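PDB 6XJ9: agarase, which probably hydrolyses the glycosidic linkages of agarose as a GH50-family glycoside hydrolase of a marine bacterium. Local coordinates for residues K221-N229 / F397-K405; G236-D247 / I737-I745. All blocks are in the same frame, centred on the assembly; numbering follows the deposited sequence.

Contact 1 of 2, residues K221-N229 / F397-K405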
ATOM      1  N   LYS A 221      -3.293 -30.121  -5.065  1.00 28.59           N
ATOM      2  CA  LYS A 221      -2.496 -29.298  -5.961  1.00 27.79           C
ATOM      3  C   LYS A 221      -2.657 -27.817  -5.618  1.00 26.90           C
ATOM      4  O   LYS A 221      -2.938 -26.990  -6.491  1.00 23.39           O
ATOM      5  CB  LYS A 221      -2.804 -29.668  -7.416  1.00 30.46           C
ATOM      6  CG  LYS A 221      -2.472 -31.113  -7.766  1.00 31.02           C
ATOM      7  CD  LYS A 221      -2.141 -31.332  -9.225  1.00 34.79           C
ATOM      8  CE  LYS A 221      -3.363 -31.493 -10.095  1.00 38.39           C
ATOM      9  NZ  LYS A 221      -2.996 -31.513 -11.534  1.00 43.00           N
ATOM     10  N   ILE A 222      -2.437 -27.502  -4.332  1.00 24.34           N
ATOM     11  CA  ILE A 222      -2.564 -26.145  -3.823  1.00 23.64           C
ATOM     12  C   ILE A 222      -1.234 -25.398  -3.941  1.00 21.76           C
ATOM     13  O   ILE A 222      -1.198 -24.181  -3.783  1.00 23.02           O
ATOM     14  CB  ILE A 222      -3.126 -26.150  -2.381  1.00 22.42           C
ATOM     15  CG1 ILE A 222      -2.268 -26.981  -1.423  1.00 21.53           C
ATOM     16  CG2 ILE A 222      -4.573 -26.624  -2.398  1.00 23.01           C
ATOM     17  CD1 ILE A 222      -2.646 -26.830   0.054  1.00 20.40           C
ATOM     18  N   VAL A 223      -0.154 -26.130  -4.235  1.00 23.62           N
ATOM     19  CA  VAL A 223       1.184 -25.562  -4.384  1.00 23.53           C
ATOM     20  C   VAL A 223       1.639 -25.693  -5.842  1.00 24.10           C
ATOM     21  O   VAL A 223       1.468 -26.754  -6.441  1.00 25.67           O
ATOM     22  CB  VAL A 223       2.176 -26.259  -3.431  1.00 23.13           C
ATOM     23  CG1 VAL A 223       3.501 -25.524  -3.351  1.00 23.40           C
ATOM     24  CG2 VAL A 223       1.594 -26.427  -2.036  1.00 22.87           C
ATOM     25  N   ASP A 224       2.206 -24.616  -6.411  1.00 23.99           N
ATOM     26  CA  ASP A 224       2.779 -24.664  -7.757  1.00 24.21           C
ATOM     27  C   ASP A 224       4.268 -24.993  -7.670  1.00 25.24           C
ATOM     28  O   ASP A 224       4.768 -25.319  -6.594  1.00 25.15           O
ATOM     29  CB  ASP A 224       2.479 -23.411  -8.586  1.00 24.72           C
ATOM     30  CG  ASP A 224       3.253 -22.170  -8.157  1.00 24.18           C
ATOM     31  OD1 ASP A 224       4.250 -22.314  -7.429  1.00 26.16           O
ATOM     32  OD2 ASP A 224       2.850 -21.069  -8.542  1.00 25.39           O
ATOM     33  N   GLU A 225       4.974 -24.902  -8.808  1.00 25.68           N
ATOM     34  CA  GLU A 225       6.352 -25.367  -8.876  1.00 26.51           C
ATOM     35  C   GLU A 225       7.287 -24.380  -8.179  1.00 24.95           C
ATOM     36  O   GLU A 225       8.452 -24.708  -7.955  1.00 23.35           O
ATOM     37  CB  GLU A 225       6.793 -25.623 -10.324  1.00 27.97           C
ATOM     38  CG  GLU A 225       7.029 -24.355 -11.126  1.00 28.55           C
ATOM     39  CD  GLU A 225       5.815 -23.854 -11.889  1.00 32.87           C
ATOM     40  OE1 GLU A 225       4.678 -24.089 -11.409  1.00 34.17           O
ATOM     41  OE2 GLU A 225       6.002 -23.235 -12.970  1.00 32.40           O
ATOM     42  N   PHE A 226       6.774 -23.176  -7.867  1.00 23.96           N
ATOM     43  CA  PHE A 226       7.559 -22.137  -7.206  1.00 24.63           C
ATOM     44  C   PHE A 226       7.274 -22.124  -5.701  1.00 23.96           C
ATOM     45  O   PHE A 226       7.816 -21.294  -4.968  1.00 23.64           O
ATOM     46  CB  PHE A 226       7.284 -20.764  -7.818  1.00 23.28           C
ATOM     47  CG  PHE A 226       7.609 -20.646  -9.288  1.00 25.02           C
ATOM     48  CD1 PHE A 226       8.924 -20.690  -9.734  1.00 25.09           C
ATOM     49  CD2 PHE A 226       6.595 -20.516 -10.226  1.00 24.81           C
ATOM     50  CE1 PHE A 226       9.216 -20.592 -11.089  1.00 27.77           C
ATOM     51  CE2 PHE A 226       6.886 -20.419 -11.583  1.00 26.58           C
ATOM     52  CZ  PHE A 226       8.196 -20.461 -12.013  1.00 26.77           C
ATOM     53  N   GLY A 227       6.420 -23.053  -5.258  1.00 22.98           N
ATOM     54  CA  GLY A 227       5.987 -23.128  -3.872  1.00 22.76           C
ATOM     55  C   GLY A 227       4.913 -22.093  -3.549  1.00 22.37           C
ATOM     56  O   GLY A 227       4.730 -21.743  -2.385  1.00 22.46           O
ATOM     57  N   GLN A 228       4.200 -21.630  -4.585  1.00 21.30           N
ATOM     58  CA  GLN A 228       3.184 -20.598  -4.432  1.00 21.57           C
ATOM     59  C   GLN A 228       1.802 -21.239  -4.381  1.00 20.89           C
ATOM     60  O   GLN A 228       1.641 -22.409  -4.714  1.00 20.91           O
ATOM     61  CB  GLN A 228       3.247 -19.583  -5.578  1.00 22.45           C
ATOM     62  CG  GLN A 228       4.609 -18.913  -5.765  1.00 22.24           C
ATOM     63  CD  GLN A 228       4.575 -17.975  -6.951  1.00 23.38           C
ATOM     64  OE1 GLN A 228       4.809 -16.771  -6.828  1.00 23.67           O
ATOM     65  NE2 GLN A 228       4.234 -18.512  -8.114  1.00 22.53           N
ATOM     66  N   ASN A 229       0.822 -20.458  -3.919  1.00 20.87           N
ATOM     67  CA  ASN A 229      -0.587 -20.788  -4.003  1.00 20.53           C
ATOM     68  C   ASN A 229      -0.916 -20.966  -5.489  1.00 22.33           C
ATOM     69  O   ASN A 229      -0.884 -19.997  -6.246  1.00 20.90           O
ATOM     70  CB  ASN A 229      -1.401 -19.660  -3.367  1.00 20.88           C
ATOM     71  CG  ASN A 229      -2.884 -19.931  -3.234  1.00 23.63           C
ATOM     72  OD1 ASN A 229      -3.490 -20.548  -4.102  1.00 22.68           O
ATOM     73  ND2 ASN A 229      -3.492 -19.408  -2.175  1.00 23.70           N
ATOM     74  N   PHE A 397      11.106 -25.035  -1.384  1.00 23.27           N
ATOM     75  CA  PHE A 397      10.811 -24.296  -2.603  1.00 22.98           C
ATOM     76  C   PHE A 397      11.564 -22.965  -2.615  1.00 25.35           C
ATOM     77  O   PHE A 397      11.938 -22.475  -3.685  1.00 23.83           O
ATOM     78  CB  PHE A 397       9.301 -24.146  -2.823  1.00 22.39           C
ATOM     79  CG  PHE A 397       8.568 -25.426  -3.149  1.00 22.69           C
ATOM     80  CD1 PHE A 397       8.519 -25.907  -4.451  1.00 22.38           C
ATOM     81  CD2 PHE A 397       7.920 -26.141  -2.154  1.00 22.00           C
ATOM     82  CE1 PHE A 397       7.851 -27.089  -4.739  1.00 24.52           C
ATOM     83  CE2 PHE A 397       7.244 -27.321  -2.441  1.00 23.20           C
ATOM     84  CZ  PHE A 397       7.204 -27.789  -3.737  1.00 24.30           C
ATOM     85  N   TYR A 398      11.799 -22.387  -1.428  1.00 23.41           N
ATOM     86  CA  TYR A 398      12.552 -21.144  -1.380  1.00 23.09           C
ATOM     87  C   TYR A 398      13.980 -21.374  -1.875  1.00 23.02           C
ATOM     88  O   TYR A 398      14.461 -20.612  -2.706  1.00 23.25           O
ATOM     89  CB  TYR A 398      12.512 -20.463  -0.010  1.00 23.17           C
ATOM     90  CG  TYR A 398      13.316 -19.185   0.016  1.00 24.52           C
ATOM     91  CD1 TYR A 398      12.851 -18.033  -0.606  1.00 24.20           C
ATOM     92  CD2 TYR A 398      14.577 -19.143   0.595  1.00 23.58           C
ATOM     93  CE1 TYR A 398      13.600 -16.867  -0.614  1.00 23.81           C
ATOM     94  CE2 TYR A 398      15.341 -17.987   0.594  1.00 23.20           C
ATOM     95  CZ  TYR A 398      14.850 -16.845  -0.014  1.00 24.36           C
ATOM     96  OH  TYR A 398      15.582 -15.691  -0.012  1.00 22.89           O
ATOM     97  N   ALA A 399      14.642 -22.427  -1.382  1.00 22.71           N
ATOM     98  CA  ALA A 399      16.005 -22.726  -1.802  1.00 24.48           C
ATOM     99  C   ALA A 399      16.039 -23.070  -3.295  1.00 25.10           C
ATOM    100  O   ALA A 399      16.951 -22.650  -4.001  1.00 24.59           O
ATOM    101  CB  ALA A 399      16.579 -23.850  -0.974  1.00 25.48           C
ATOM    102  N   ALA A 400      15.049 -23.841  -3.774  1.00 23.38           N
ATOM    103  CA  ALA A 400      14.959 -24.131  -5.200  1.00 24.08           C
ATOM    104  C   ALA A 400      14.905 -22.828  -6.006  1.00 25.74           C
ATOM    105  O   ALA A 400      15.608 -22.677  -7.008  1.00 27.50           O
ATOM    106  CB  ALA A 400      13.779 -25.029  -5.487  1.00 22.06           C
ATOM    107  N   ASN A 401      14.092 -21.876  -5.538  1.00 24.83           N
ATOM    108  CA  ASN A 401      13.954 -20.580  -6.184  1.00 24.85           C
ATOM    109  C   ASN A 401      15.278 -19.817  -6.211  1.00 24.63           C
ATOM    110  O   ASN A 401      15.562 -19.125  -7.191  1.00 23.62           O
ATOM    111  CB  ASN A 401      12.797 -19.778  -5.592  1.00 24.76           C
ATOM    112  CG  ASN A 401      11.462 -20.385  -5.964  1.00 26.29           C
ATOM    113  OD1 ASN A 401      11.356 -21.094  -6.972  1.00 25.62           O
ATOM    114  ND2 ASN A 401      10.449 -20.125  -5.152  1.00 24.58           N
ATOM    115  N   LEU A 402      16.073 -19.951  -5.141  1.00 23.27           N
ATOM    116  CA  LEU A 402      17.362 -19.278  -5.051  1.00 23.56           C
ATOM    117  C   LEU A 402      18.296 -19.787  -6.145  1.00 24.31           C
ATOM    118  O   LEU A 402      19.053 -19.009  -6.729  1.00 26.79           O
ATOM    119  CB  LEU A 402      17.998 -19.529  -3.681  1.00 21.60           C
ATOM    120  CG  LEU A 402      17.385 -18.801  -2.483  1.00 22.46           C
ATOM    121  CD1 LEU A 402      18.268 -19.014  -1.261  1.00 22.56           C
ATOM    122  CD2 LEU A 402      17.221 -17.312  -2.755  1.00 20.76           C
ATOM    123  N   GLU A 403      18.288 -21.106  -6.358  1.00 24.94           N
ATOM    124  CA  GLU A 403      19.159 -21.704  -7.356  1.00 25.90           C
ATOM    125  C   GLU A 403      18.657 -21.353  -8.754  1.00 26.29           C
ATOM    126  O   GLU A 403      19.458 -21.079  -9.646  1.00 25.16           O
ATOM    127  CB  GLU A 403      19.264 -23.213  -7.160  1.00 27.16           C
ATOM    128  CG  GLU A 403      20.253 -23.850  -8.120  1.00 29.58           C
ATOM    129  CD  GLU A 403      20.518 -25.322  -7.875  1.00 29.83           C
ATOM    130  OE1 GLU A 403      19.756 -25.940  -7.111  1.00 29.09           O
ATOM    131  OE2 GLU A 403      21.490 -25.842  -8.449  1.00 31.01           O
ATOM    132  N   ARG A 404      17.328 -21.330  -8.929  1.00 25.89           N
ATOM    133  CA  ARG A 404      16.745 -20.908 -10.195  1.00 26.75           C
ATOM    134  C   ARG A 404      17.148 -19.462 -10.484  1.00 26.14           C
ATOM    135  O   ARG A 404      17.440 -19.107 -11.624  1.00 26.61           O
ATOM    136  CB  ARG A 404      15.219 -21.072 -10.169  1.00 28.31           C
ATOM    137  CG  ARG A 404      14.733 -22.496 -10.415  1.00 30.38           C
ATOM    138  CD  ARG A 404      13.253 -22.566 -10.765  1.00 32.93           C
ATOM    139  NE  ARG A 404      12.497 -22.754  -9.548  1.00 35.71           N
ATOM    140  CZ  ARG A 404      11.575 -23.684  -9.305  1.00 36.39           C
ATOM    141  NH1 ARG A 404      11.199 -24.554 -10.232  1.00 34.64           N
ATOM    142  NH2 ARG A 404      11.006 -23.712  -8.113  1.00 32.58           N
ATOM    143  N   LYS A 405      17.183 -18.639  -9.430  1.00 23.91           N
ATOM    144  CA  LYS A 405      17.299 -17.198  -9.579  1.00 24.66           C
ATOM    145  C   LYS A 405      18.767 -16.790  -9.704  1.00 24.46           C
ATOM    146  O   LYS A 405      19.086 -15.886 -10.476  1.00 24.85           O
ATOM    147  CB  LYS A 405      16.651 -16.475  -8.391  1.00 22.05           C
ATOM    148  CG  LYS A 405      16.573 -14.959  -8.501  1.00 23.22           C
ATOM    149  CD  LYS A 405      15.718 -14.384  -7.387  1.00 23.18           C
ATOM    150  CE  LYS A 405      15.635 -12.873  -7.390  1.00 22.94           C
ATOM    151  NZ  LYS A 405      14.717 -12.408  -6.320  1.00 20.20           N
TER
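Gly-227 lays its CA over one face of the Phe-397 ring, 4.0 Å from the ring centroid, in a CH-pi contact, while the carbonyl O of Glu-225 lies at the ring's edge and CG1 of Val-223 touches its CE2 at 4.3 Å. Phe-226 is met differently: OD1 of Asn-401 lies at its edge, 3.7 Å from CD1, and that CD1 rests over one face of the Arg-404 guanidinium, the two planes 56° apart. On one face of the Phe-226 ring sits CG of Glu-225. Residues Asp-224 to Gly-227 form a type I beta turn, within which OD1 of Asp-224 makes an Asx turn by accepting from N of Phe-226; two successive carbonyls thus face helix 397-406. NH2 of Arg-404 donates to O of Glu-225 at 2.7 Å, and ND2 of Asn-401 to O of Phe-226 at 2.9 Å, that oxygen lying in the amide plane; ND2 also reaches O of Val-739. Bent at chi3 (-92°), the arginine turns NE and NH2 onto OD1 of Asn-401, which with the ND2 bonds holds the amide in one orientation. A leucine replacing Arg-404 would probably leave the Glu-225 carbonyl without this donor and OD1 of Asn-401 without its two N-H partners.

Contact 2 of 2, residues G236-D247 / I737-I745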
ATOM      1  N   GLY A 236       2.195 -10.092  -6.610  1.00 27.71           N
ATOM      2  CA  GLY A 236       3.560 -10.596  -6.543  1.00 24.76           C
ATOM      3  C   GLY A 236       3.709 -12.075  -6.921  1.00 23.46           C
ATOM      4  O   GLY A 236       4.797 -12.638  -6.811  1.00 22.79           O
ATOM      5  N   LYS A 237       2.635 -12.710  -7.396  1.00 23.03           N
ATOM      6  CA  LYS A 237       2.729 -14.099  -7.821  1.00 23.16           C
ATOM      7  C   LYS A 237       3.572 -14.196  -9.097  1.00 23.75           C
ATOM      8  O   LYS A 237       3.347 -13.444 -10.043  1.00 25.34           O
ATOM      9  CB  LYS A 237       1.332 -14.691  -8.040  1.00 22.46           C
ATOM     10  CG  LYS A 237       1.313 -16.108  -8.606  1.00 22.21           C
ATOM     11  CD  LYS A 237      -0.031 -16.827  -8.499  1.00 21.70           C
ATOM     12  CE  LYS A 237       0.063 -18.288  -8.888  1.00 22.18           C
ATOM     13  NZ  LYS A 237      -1.224 -19.014  -8.716  1.00 23.11           N
ATOM     14  N   VAL A 238       4.504 -15.157  -9.117  1.00 24.88           N
ATOM     15  CA  VAL A 238       5.396 -15.442 -10.233  1.00 24.65           C
ATOM     16  C   VAL A 238       4.716 -16.454 -11.155  1.00 27.91           C
ATOM     17  O   VAL A 238       4.156 -17.451 -10.688  1.00 24.19           O
ATOM     18  CB  VAL A 238       6.747 -15.985  -9.716  1.00 23.67           C
ATOM     19  CG1 VAL A 238       7.528 -16.719 -10.801  1.00 25.63           C
ATOM     20  CG2 VAL A 238       7.610 -14.886  -9.114  1.00 23.22           C
ATOM     21  N   HIS A 239       4.786 -16.205 -12.471  1.00 28.40           N
ATOM     22  CA  HIS A 239       4.160 -17.107 -13.427  1.00 31.29           C
ATOM     23  C   HIS A 239       5.187 -17.881 -14.253  1.00 32.20           C
ATOM     24  O   HIS A 239       4.876 -18.954 -14.763  1.00 32.62           O
ATOM     25  CB  HIS A 239       3.105 -16.382 -14.274  1.00 32.06           C
ATOM     26  CG  HIS A 239       1.877 -16.061 -13.493  1.00 33.06           C
ATOM     27  ND1 HIS A 239       0.987 -17.039 -13.092  1.00 32.62           N
ATOM     28  CD2 HIS A 239       1.395 -14.887 -13.026  1.00 32.14           C
ATOM     29  CE1 HIS A 239      -0.002 -16.482 -12.422  1.00 32.82           C
ATOM     30  NE2 HIS A 239       0.227 -15.163 -12.366  1.00 32.71           N
ATOM     31  N   SER A 240       6.403 -17.339 -14.385  1.00 31.80           N
ATOM     32  CA  SER A 240       7.434 -18.027 -15.143  1.00 33.83           C
ATOM     33  C   SER A 240       8.794 -17.798 -14.498  1.00 32.84           C
ATOM     34  O   SER A 240       9.034 -16.746 -13.907  1.00 30.79           O
ATOM     35  CB  SER A 240       7.438 -17.604 -16.597  1.00 35.50           C
ATOM     36  OG  SER A 240       7.793 -16.232 -16.725  1.00 37.18           O
ATOM     37  N   GLU A 241       9.674 -18.789 -14.666  1.00 32.57           N
ATOM     38  CA  GLU A 241      11.034 -18.749 -14.160  1.00 35.64           C
ATOM     39  C   GLU A 241      11.750 -17.469 -14.591  1.00 35.24           C
ATOM     40  O   GLU A 241      12.573 -16.958 -13.839  1.00 37.02           O
ATOM     41  CB  GLU A 241      11.782 -20.008 -14.593  1.00 39.10           C
ATOM     42  CG  GLU A 241      13.212 -20.061 -14.100  1.00 41.96           C
ATOM     43  CD  GLU A 241      13.790 -21.461 -14.098  1.00 45.69           C
ATOM     44  OE1 GLU A 241      13.017 -22.418 -13.883  1.00 47.79           O
ATOM     45  OE2 GLU A 241      15.010 -21.590 -14.311  1.00 48.61           O
ATOM     46  N   ALA A 242      11.438 -16.961 -15.795  1.00 33.93           N
ATOM     47  CA  ALA A 242      12.106 -15.794 -16.361  1.00 33.40           C
ATOM     48  C   ALA A 242      11.881 -14.555 -15.500  1.00 31.40           C
ATOM     49  O   ALA A 242      12.671 -13.611 -15.538  1.00 30.60           O
ATOM     50  CB  ALA A 242      11.641 -15.549 -17.785  1.00 33.43           C
ATOM     51  N   GLU A 243      10.779 -14.543 -14.748  1.00 30.97           N
ATOM     52  CA  GLU A 243      10.461 -13.396 -13.911  1.00 30.94           C
ATOM     53  C   GLU A 243      11.476 -13.280 -12.775  1.00 27.34           C
ATOM     54  O   GLU A 243      11.753 -12.174 -12.314  1.00 27.75           O
ATOM     55  CB  GLU A 243       9.040 -13.510 -13.358  1.00 32.70           C
ATOM     56  CG  GLU A 243       7.959 -13.447 -14.420  1.00 33.61           C
ATOM     57  CD  GLU A 243       6.563 -13.320 -13.835  1.00 34.94           C
ATOM     58  OE1 GLU A 243       6.200 -12.205 -13.424  1.00 39.13           O
ATOM     59  OE2 GLU A 243       5.850 -14.333 -13.775  1.00 34.12           O
ATOM     60  N   LEU A 244      12.010 -14.425 -12.332  1.00 27.09           N
ATOM     61  CA  LEU A 244      13.008 -14.492 -11.269  1.00 27.66           C
ATOM     62  C   LEU A 244      14.283 -13.784 -11.732  1.00 29.50           C
ATOM     63  O   LEU A 244      14.847 -12.984 -10.993  1.00 29.13           O
ATOM     64  CB  LEU A 244      13.307 -15.957 -10.916  1.00 27.28           C
ATOM     65  CG  LEU A 244      12.152 -16.834 -10.420  1.00 26.93           C
ATOM     66  CD1 LEU A 244      12.675 -18.173  -9.912  1.00 24.51           C
ATOM     67  CD2 LEU A 244      11.354 -16.142  -9.322  1.00 27.04           C
ATOM     68  N   LEU A 245      14.717 -14.062 -12.975  1.00 30.32           N
ATOM     69  CA  LEU A 245      15.942 -13.467 -13.504  1.00 30.73           C
ATOM     70  C   LEU A 245      15.712 -11.970 -13.694  1.00 30.10           C
ATOM     71  O   LEU A 245      16.568 -11.147 -13.370  1.00 29.83           O
ATOM     72  CB  LEU A 245      16.322 -14.126 -14.835  1.00 31.88           C
ATOM     73  CG  LEU A 245      16.270 -15.654 -14.908  1.00 33.28           C
ATOM     74  CD1 LEU A 245      16.797 -16.138 -16.254  1.00 34.87           C
ATOM     75  CD2 LEU A 245      17.057 -16.299 -13.780  1.00 34.75           C
ATOM     76  N   SER A 246      14.532 -11.652 -14.237  1.00 28.91           N
ATOM     77  CA  SER A 246      13.990 -10.312 -14.367  1.00 29.32           C
ATOM     78  C   SER A 246      14.054  -9.574 -13.025  1.00 29.99           C
ATOM     79  O   SER A 246      14.566  -8.454 -12.941  1.00 30.07           O
ATOM     80  CB  SER A 246      12.572 -10.431 -14.877  1.00 29.78           C
ATOM     81  OG  SER A 246      11.999  -9.163 -15.093  1.00 32.87           O
ATOM     82  N   ASP A 247      13.528 -10.216 -11.970  1.00 29.23           N
ATOM     83  CA  ASP A 247      13.513  -9.647 -10.627  1.00 27.06           C
ATOM     84  C   ASP A 247      14.928  -9.255 -10.196  1.00 25.58           C
ATOM     85  O   ASP A 247      15.141  -8.144  -9.725  1.00 25.55           O
ATOM     86  CB  ASP A 247      12.887 -10.601  -9.602  1.00 26.80           C
ATOM     87  CG  ASP A 247      11.386 -10.851  -9.744  1.00 26.87           C
ATOM     88  OD1 ASP A 247      10.690 -10.024 -10.354  1.00 25.76           O
ATOM     89  OD2 ASP A 247      10.933 -11.905  -9.258  1.00 26.06           O
ATOM     90  N   ILE A 737       9.895 -11.223   2.778  1.00 18.37           N
ATOM     91  CA  ILE A 737       9.954 -11.646   1.383  1.00 18.92           C
ATOM     92  C   ILE A 737       9.153 -12.941   1.212  1.00 19.45           C
ATOM     93  O   ILE A 737       9.036 -13.733   2.147  1.00 19.35           O
ATOM     94  CB  ILE A 737      11.414 -11.852   0.918  1.00 18.70           C
ATOM     95  CG1 ILE A 737      11.949 -13.236   1.296  1.00 18.59           C
ATOM     96  CG2 ILE A 737      12.339 -10.730   1.382  1.00 18.89           C
ATOM     97  CD1 ILE A 737      13.430 -13.414   1.059  1.00 18.80           C
ATOM     98  N   SER A 738       8.661 -13.176  -0.014  1.00 18.81           N
ATOM     99  CA  SER A 738       7.878 -14.356  -0.358  1.00 19.40           C
ATOM    100  C   SER A 738       8.788 -15.537  -0.689  1.00 18.89           C
ATOM    101  O   SER A 738      10.008 -15.408  -0.723  1.00 17.89           O
ATOM    102  CB  SER A 738       6.956 -14.058  -1.526  1.00 20.46           C
ATOM    103  OG  SER A 738       7.706 -13.988  -2.736  1.00 21.82           O
ATOM    104  N   VAL A 739       8.168 -16.691  -0.979  1.00 19.23           N
ATOM    105  CA  VAL A 739       8.867 -17.921  -1.305  1.00 18.84           C
ATOM    106  C   VAL A 739       9.634 -17.798  -2.631  1.00 18.99           C
ATOM    107  O   VAL A 739      10.521 -18.606  -2.900  1.00 20.56           O
ATOM    108  CB  VAL A 739       7.857 -19.087  -1.348  1.00 18.69           C
ATOM    109  CG1 VAL A 739       6.823 -18.907  -2.454  1.00 18.74           C
ATOM    110  CG2 VAL A 739       8.532 -20.437  -1.465  1.00 17.77           C
ATOM    111  N   THR A 740       9.263 -16.845  -3.492  1.00 19.64           N
ATOM    112  CA  THR A 740       9.975 -16.637  -4.752  1.00 20.71           C
ATOM    113  C   THR A 740      11.015 -15.510  -4.635  1.00 22.54           C
ATOM    114  O   THR A 740      11.468 -14.973  -5.651  1.00 22.50           O
ATOM    115  CB  THR A 740       9.016 -16.371  -5.923  1.00 19.00           C
ATOM    116  OG1 THR A 740       8.160 -15.277  -5.593  1.00 20.55           O
ATOM    117  CG2 THR A 740       8.194 -17.579  -6.322  1.00 20.75           C
ATOM    118  N   ASP A 741      11.402 -15.159  -3.395  1.00 21.83           N
ATOM    119  CA  ASP A 741      12.461 -14.192  -3.133  1.00 21.18           C
ATOM    120  C   ASP A 741      12.055 -12.805  -3.634  1.00 22.72           C
ATOM    121  O   ASP A 741      12.909 -11.997  -4.009  1.00 20.91           O
ATOM    122  CB  ASP A 741      13.829 -14.664  -3.649  1.00 22.10           C
ATOM    123  CG  ASP A 741      15.012 -13.819  -3.174  1.00 21.14           C
ATOM    124  OD1 ASP A 741      15.268 -13.790  -1.952  1.00 19.37           O
ATOM    125  OD2 ASP A 741      15.695 -13.212  -4.039  1.00 19.98           O
ATOM    126  N   ARG A 742      10.746 -12.515  -3.579  1.00 20.70           N
ATOM    127  CA  ARG A 742      10.287 -11.164  -3.840  1.00 21.77           C
ATOM    128  C   ARG A 742       9.977 -10.467  -2.518  1.00 21.93           C
ATOM    129  O   ARG A 742       9.019 -10.832  -1.840  1.00 20.21           O
ATOM    130  CB  ARG A 742       9.031 -11.154  -4.716  1.00 21.56           C
ATOM    131  CG  ARG A 742       9.252 -11.673  -6.130  1.00 22.37           C
ATOM    132  CD  ARG A 742       7.997 -11.624  -6.992  1.00 22.33           C
ATOM    133  NE  ARG A 742       8.356 -11.535  -8.405  1.00 22.49           N
ATOM    134  CZ  ARG A 742       7.500 -11.354  -9.402  1.00 23.29           C
ATOM    135  NH1 ARG A 742       6.205 -11.289  -9.153  1.00 23.12           N
ATOM    136  NH2 ARG A 742       7.944 -11.265 -10.648  1.00 23.54           N
ATOM    137  N   PRO A 743      10.732  -9.400  -2.157  1.00 21.62           N
ATOM    138  CA  PRO A 743      10.377  -8.572  -1.006  1.00 22.10           C
ATOM    139  C   PRO A 743       8.956  -8.030  -1.148  1.00 21.73           C
ATOM    140  O   PRO A 743       8.535  -7.627  -2.232  1.00 21.54           O
ATOM    141  CB  PRO A 743      11.412  -7.432  -1.071  1.00 22.84           C
ATOM    142  CG  PRO A 743      12.591  -8.065  -1.781  1.00 22.15           C
ATOM    143  CD  PRO A 743      11.946  -8.925  -2.848  1.00 22.12           C
ATOM    144  N   TYR A 744       8.220  -8.055  -0.035  1.00 21.81           N
ATOM    145  CA  TYR A 744       6.922  -7.406   0.070  1.00 22.23           C
ATOM    146  C   TYR A 744       7.141  -5.899   0.079  1.00 23.64           C
ATOM    147  O   TYR A 744       7.677  -5.357   1.042  1.00 22.14           O
ATOM    148  CB  TYR A 744       6.197  -7.863   1.343  1.00 21.38           C
ATOM    149  CG  TYR A 744       5.629  -9.261   1.287  1.00 20.35           C
ATOM    150  CD1 TYR A 744       4.436  -9.515   0.623  1.00 20.72           C
ATOM    151  CD2 TYR A 744       6.269 -10.327   1.903  1.00 19.87           C
ATOM    152  CE1 TYR A 744       3.901 -10.795   0.554  1.00 20.59           C
ATOM    153  CE2 TYR A 744       5.742 -11.611   1.854  1.00 19.51           C
ATOM    154  CZ  TYR A 744       4.554 -11.846   1.180  1.00 20.88           C
ATOM    155  OH  TYR A 744       4.025 -13.110   1.131  1.00 21.43           O
ATOM    156  N   ILE A 745       6.734  -5.247  -1.018  1.00 24.61           N
ATOM    157  CA  ILE A 745       7.152  -3.891  -1.339  1.00 24.83           C
ATOM    158  C   ILE A 745       6.705  -2.920  -0.246  1.00 23.66           C
ATOM    159  O   ILE A 745       7.473  -2.034   0.135  1.00 21.65           O
ATOM    160  CB  ILE A 745       6.656  -3.486  -2.748  1.00 28.50           C
ATOM    161  CG1 ILE A 745       7.640  -3.944  -3.828  1.00 30.11           C
ATOM    162  CG2 ILE A 745       6.395  -1.989  -2.825  1.00 29.92           C
ATOM    163  CD1 ILE A 745       7.155  -3.746  -5.260  1.00 33.89           C
TER
HETATM  164  O   HOH W   1       5.662 -13.005  -4.340  1.00 20.26           O
HETATM  165  O   HOH W   2      12.455 -13.068  -7.494  1.00 24.12           O
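Arg-742 and Asp-247 form the shortest salt bridge here, NE to OD2 at 2.7 Å, almost straight at 171°, with the oxygen in the guanidinium plane and the nitrogen on the syn side of the carboxylate, somewhat out of that plane. NH2 adds a weak bond to OD1 of Asp-247 and another, at 3.4 Å, to OE1 of Glu-243, so the three side chains make a salt-bridge network. With chi2 at -179° the arginine runs extended from CG to NE, which carries its flat end across to helix 242-252.

Hydrogen bonds to and from the backbone make a second group. NH1 makes a weak one to O of Gly-236. Glu-243 turns OE2 back on its own segment, where N of His-239, at a doubtfully short distance, and N of Ser-240 donate to it, tying Glu-243 to the loop before it. Ser-738 to Asp-741 of the partner segment form a type I beta turn, with Arg-742 directly after it, shortly before the C-terminal helix 745-763.

Van der Waals packing makes a third group. CG2 of Val-238 sits over the centre of the guanidinium, 3.5 Å above its plane, and meets CB of Thr-740 at 3.8 Å and its CG2; CD2 of Leu-244 approaches CB of Thr-740 at 4.1 Å.

Two waters bridge the segments: one donates to O of Gly-236 and bonds to OG of Ser-738, the other donates to OD2 of Asp-247 and O of Thr-740.

In the fold
From the N terminus, the chain passes through strands, up to 199-210, that fall within a region resembling an agarase carbohydrate-binding module, then a long loop that supplies 221-229 and, a few residues on, 236-247, which runs into helix 242-252. Contact 1 closes a loop of 167 residues by bringing helix 397-406 back to it; contact 2 closes one of 489 when 737-745 returns just before helix 745-763. The two loops cross rather than nest, their segments alternating along the sequence. Their centres lie 10 Å apart, joined directly by the salt bridge of Lys-405 with Asp-741, so the loop following strand 199-210 is tied to helix 397-406 and the approach to the C-terminal helix, probably parts of the catalytic portion, as in other GH50 enzymes.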